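Endoglucanase E-5 (Thermobifida fusca, PDB 2CKR) hydrolyses internal beta-1,4-glucosidic linkages in cellulose, lichenin and cereal beta-D-glucans through its family 5 glycoside hydrolase catalytic domain, the part described here. Local coordinates at residues Y201-Y206 / V227-F232. The protein carries 1 engineered substitution. Residues are numbered along the deposited sequence; the frame is centred on the assembly and turned at random.
Sequences YAFHFY and VFVTQF. Engineered in segment 227-232: Gln-231 (natural residue Glu).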
ATOM      1  N   TYR A 201       6.579   4.321  -7.481  1.00  7.56           N
ATOM      2  CA  TYR A 201       6.930   5.153  -6.341  1.00  7.41           C
ATOM      3  C   TYR A 201       5.673   5.444  -5.528  1.00  7.78           C
ATOM      4  O   TYR A 201       4.600   5.678  -6.096  1.00  7.41           O
ATOM      5  CB  TYR A 201       7.590   6.450  -6.815  1.00  7.25           C
ATOM      6  CG  TYR A 201       8.890   6.212  -7.536  1.00  6.85           C
ATOM      7  CD1 TYR A 201       8.916   5.907  -8.900  1.00  8.55           C
ATOM      8  CD2 TYR A 201      10.099   6.248  -6.848  1.00  8.16           C
ATOM      9  CE1 TYR A 201      10.126   5.672  -9.559  1.00  9.87           C
ATOM     10  CE2 TYR A 201      11.294   6.013  -7.493  1.00  8.27           C
ATOM     11  CZ  TYR A 201      11.308   5.742  -8.843  1.00  8.02           C
ATOM     12  OH  TYR A 201      12.519   5.510  -9.464  1.00 10.44           O
ATOM     13  N   ALA A 202       5.793   5.380  -4.206  1.00  7.93           N
ATOM     14  CA  ALA A 202       4.643   5.573  -3.326  1.00  7.58           C
ATOM     15  C   ALA A 202       4.320   7.036  -3.041  1.00  7.61           C
ATOM     16  O   ALA A 202       5.220   7.862  -2.845  1.00  7.97           O
ATOM     17  CB  ALA A 202       4.856   4.837  -2.023  1.00  7.36           C
ATOM     18  N   PHE A 203       3.018   7.328  -2.970  1.00  7.39           N
ATOM     19  CA  PHE A 203       2.504   8.595  -2.472  1.00  7.60           C
ATOM     20  C   PHE A 203       1.398   8.351  -1.437  1.00  7.45           C
ATOM     21  O   PHE A 203       0.508   7.515  -1.631  1.00  7.65           O
ATOM     22  CB  PHE A 203       1.985   9.449  -3.624  1.00  7.31           C
ATOM     23  CG  PHE A 203       1.503  10.816  -3.204  1.00  8.60           C
ATOM     24  CD1 PHE A 203       2.383  11.730  -2.629  1.00  8.16           C
ATOM     25  CD2 PHE A 203       0.169  11.178  -3.363  1.00  9.11           C
ATOM     26  CE1 PHE A 203       1.938  12.998  -2.251  1.00 11.11           C
ATOM     27  CE2 PHE A 203      -0.275  12.423  -2.988  1.00 10.22           C
ATOM     28  CZ  PHE A 203       0.618  13.345  -2.434  1.00 10.61           C
ATOM     29  N   HIS A 204       1.512   9.052  -0.316  1.00  7.27           N
ATOM     30  CA  HIS A 204       0.561   9.004   0.780  1.00  7.10           C
ATOM     31  C   HIS A 204      -0.032  10.392   1.038  1.00  8.18           C
ATOM     32  O   HIS A 204       0.699  11.394   1.038  1.00  8.77           O
ATOM     33  CB  HIS A 204       1.257   8.558   2.065  1.00  7.64           C
ATOM     34  CG  HIS A 204       1.790   7.159   2.033  1.00  7.16           C
ATOM     35  ND1 HIS A 204       2.262   6.533   3.166  1.00  9.67           N
ATOM     36  CD2 HIS A 204       1.909   6.259   1.031  1.00  8.15           C
ATOM     37  CE1 HIS A 204       2.652   5.312   2.863  1.00  8.47           C
ATOM     38  NE2 HIS A 204       2.458   5.121   1.574  1.00  9.83           N
ATOM     39  N   PHE A 205      -1.336  10.454   1.285  1.00  8.32           N
ATOM     40  CA  PHE A 205      -1.984  11.718   1.641  1.00  8.52           C
ATOM     41  C   PHE A 205      -3.176  11.513   2.560  1.00  8.57           C
ATOM     42  O   PHE A 205      -3.784  10.447   2.570  1.00  8.16           O
ATOM     43  CB  PHE A 205      -2.427  12.476   0.382  1.00  8.50           C
ATOM     44  CG  PHE A 205      -3.534  11.799  -0.380  1.00  8.67           C
ATOM     45  CD1 PHE A 205      -4.869  12.057  -0.071  1.00  9.95           C
ATOM     46  CD2 PHE A 205      -3.246  10.889  -1.390  1.00  7.68           C
ATOM     47  CE1 PHE A 205      -5.893  11.415  -0.763  1.00  9.83           C
ATOM     48  CE2 PHE A 205      -4.263  10.268  -2.098  1.00  7.98           C
ATOM     49  CZ  PHE A 205      -5.587  10.529  -1.780  1.00  8.77           C
ATOM     50  N   TYR A 206      -3.532  12.575   3.276  1.00  9.16           N
ATOM     51  CA  TYR A 206      -4.689  12.606   4.155  1.00  9.96           C
ATOM     52  C   TYR A 206      -5.461  13.874   3.797  1.00 10.11           C
ATOM     53  O   TYR A 206      -4.989  14.976   4.040  1.00  9.42           O
ATOM     54  CB  TYR A 206      -4.245  12.566   5.619  1.00 10.43           C
ATOM     55  CG  TYR A 206      -3.537  11.265   5.955  1.00 13.62           C
ATOM     56  CD1 TYR A 206      -4.243  10.176   6.462  1.00 18.21           C
ATOM     57  CD2 TYR A 206      -2.174  11.110   5.714  1.00 17.48           C
ATOM     58  CE1 TYR A 206      -3.598   8.967   6.746  1.00 20.38           C
ATOM     59  CE2 TYR A 206      -1.521   9.908   5.986  1.00 20.19           C
ATOM     60  CZ  TYR A 206      -2.239   8.842   6.507  1.00 22.39           C
ATOM     61  OH  TYR A 206      -1.597   7.654   6.797  1.00 25.17           O
ATOM     62  N   VAL A 227       3.174   5.829 -10.253  1.00  9.67           N
ATOM     63  CA  VAL A 227       2.853   6.101  -8.854  1.00  9.78           C
ATOM     64  C   VAL A 227       1.757   5.161  -8.369  1.00  9.32           C
ATOM     65  O   VAL A 227       0.833   4.836  -9.116  1.00  8.91           O
ATOM     66  CB  VAL A 227       2.408   7.564  -8.656  1.00 10.29           C
ATOM     67  CG1 VAL A 227       1.949   7.827  -7.220  1.00 11.05           C
ATOM     68  CG2 VAL A 227       3.536   8.504  -9.031  1.00 11.22           C
ATOM     69  N   PHE A 228       1.901   4.686  -7.131  1.00  8.18           N
ATOM     70  CA  PHE A 228       0.839   3.951  -6.456  1.00  7.91           C
ATOM     71  C   PHE A 228       0.597   4.600  -5.102  1.00  7.42           C
ATOM     72  O   PHE A 228       1.542   4.872  -4.353  1.00  7.48           O
ATOM     73  CB  PHE A 228       1.201   2.467  -6.275  1.00  7.53           C
ATOM     74  CG  PHE A 228       0.005   1.589  -5.990  1.00  8.35           C
ATOM     75  CD1 PHE A 228      -0.585   0.855  -7.009  1.00  9.02           C
ATOM     76  CD2 PHE A 228      -0.540   1.521  -4.714  1.00  7.55           C
ATOM     77  CE1 PHE A 228      -1.712   0.064  -6.760  1.00  9.85           C
ATOM     78  CE2 PHE A 228      -1.670   0.734  -4.457  1.00  9.66           C
ATOM     79  CZ  PHE A 228      -2.249   0.007  -5.493  1.00  9.88           C
ATOM     80  N   VAL A 229      -0.667   4.846  -4.784  1.00  6.62           N
ATOM     81  CA  VAL A 229      -1.018   5.467  -3.517  1.00  6.65           C
ATOM     82  C   VAL A 229      -1.240   4.327  -2.533  1.00  7.40           C
ATOM     83  O   VAL A 229      -2.332   3.772  -2.448  1.00  6.66           O
ATOM     84  CB  VAL A 229      -2.242   6.395  -3.687  1.00  6.82           C
ATOM     85  CG1 VAL A 229      -2.745   6.940  -2.347  1.00  7.05           C
ATOM     86  CG2 VAL A 229      -1.873   7.538  -4.651  1.00  7.14           C
ATOM     87  N   THR A 230      -0.179   3.933  -1.839  1.00  7.30           N
ATOM     88  CA  THR A 230      -0.263   2.757  -0.970  1.00  8.51           C
ATOM     89  C   THR A 230      -0.936   3.062   0.355  1.00  7.89           C
ATOM     90  O   THR A 230      -1.291   2.144   1.090  1.00  7.89           O
ATOM     91  CB  THR A 230       1.123   2.138  -0.713  1.00  8.92           C
ATOM     92  OG1 THR A 230       2.041   3.147  -0.302  1.00 10.91           O
ATOM     93  CG2 THR A 230       1.737   1.571  -1.991  1.00 10.32           C
ATOM     94  N   GLN A 231      -1.099   4.338   0.681  1.00  8.01           N
ATOM     95  CA  GLN A 231      -1.768   4.715   1.921  1.00  8.45           C
ATOM     96  C   GLN A 231      -2.417   6.086   1.804  1.00  8.50           C
ATOM     97  O   GLN A 231      -1.745   7.067   1.513  1.00  8.81           O
ATOM     98  CB  GLN A 231      -0.753   4.721   3.077  1.00  9.20           C
ATOM     99  CG  GLN A 231      -1.363   4.497   4.425  1.00 10.94           C
ATOM    100  CD  GLN A 231      -0.324   4.325   5.523  1.00 12.55           C
ATOM    101  OE1 GLN A 231       0.468   3.386   5.493  1.00 10.20           O
ATOM    102  NE2 GLN A 231      -0.348   5.223   6.514  1.00 14.89           N
ATOM    103  N   PHE A 232      -3.724   6.154   2.012  1.00  7.75           N
ATOM    104  CA  PHE A 232      -4.393   7.449   2.066  1.00  8.07           C
ATOM    105  C   PHE A 232      -5.599   7.426   2.971  1.00  8.26           C
ATOM    106  O   PHE A 232      -6.176   6.374   3.231  1.00  8.31           O
ATOM    107  CB  PHE A 232      -4.776   7.947   0.667  1.00  7.63           C
ATOM    108  CG  PHE A 232      -6.086   7.398   0.153  1.00  7.63           C
ATOM    109  CD1 PHE A 232      -6.117   6.194  -0.514  1.00  9.60           C
ATOM    110  CD2 PHE A 232      -7.276   8.082   0.352  1.00  9.37           C
ATOM    111  CE1 PHE A 232      -7.304   5.689  -0.982  1.00  9.89           C
ATOM    112  CE2 PHE A 232      -8.480   7.567  -0.117  1.00  9.18           C
ATOM    113  CZ  PHE A 232      -8.486   6.379  -0.795  1.00  8.98           C
TER
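Tyr-201 and Ala-202 pair in parallel with Val-227 and Phe-228, the strand axes approaching to 4.7 Å with their directions 46° apart. Phe-228 N donates to Tyr-201 O (3.1 Å), and Phe-203 N to Phe-228 O. The register then slips by one residue: Thr-230, with a helix-like backbone (psi -14°), is the extra residue, with no counterpart in the ladder, and His-204 lies opposite Gln-231. The ladder resumes with a weak bond from Phe-205 N to Gln-231 O, while Phe-203 O, buried with no hydrogen-bond partner, faces the CA-H of Val-229.

On the face of His-204 and Gln-231, the imidazole offers NE2-H to Thr-230 OG1 at 2.8 Å, the hydroxyl lying near the ring plane. CB of Gln-231 sits over the ring's centre, 3.4 Å from its centroid, a CH-pi contact. Gln-231, engineered from the glutamate inferred to be the nucleophile, swings CG anti to its nitrogen (chi1 -155°) and gives NE2-H to Tyr-206 OH at 2.7 Å; its OE1 accepts from Arg-61. ND1 of His-204 bonds Glu-139, the probable proton donor, so the flat, two-nitrogen histidine suits a place between Glu-139 and Thr-230. A leucine in its place would probably leave both Thr-230 OG1 and Glu-139 without this mate and let the Glu-139 side chain turn.

On the face of Phe-205 and Phe-232, Phe-232 CB lies over the Phe-205 ring, the two rings nearly parallel but slid apart. Val-229 CG1 touches Phe-205 CE2 at 3.7 Å; flat rings and a branched valine suit this buried, apolar layer.

These are neighbouring strands of the eight-stranded TIM barrel, linked by helix 212-224 in a beta-alpha-beta unit. That helix packs on Phe-203 and Val-227, Tyr-251 of helix 245-258 stacks on Phe-205, and strand 262-265 continues the sheet beyond 227-232.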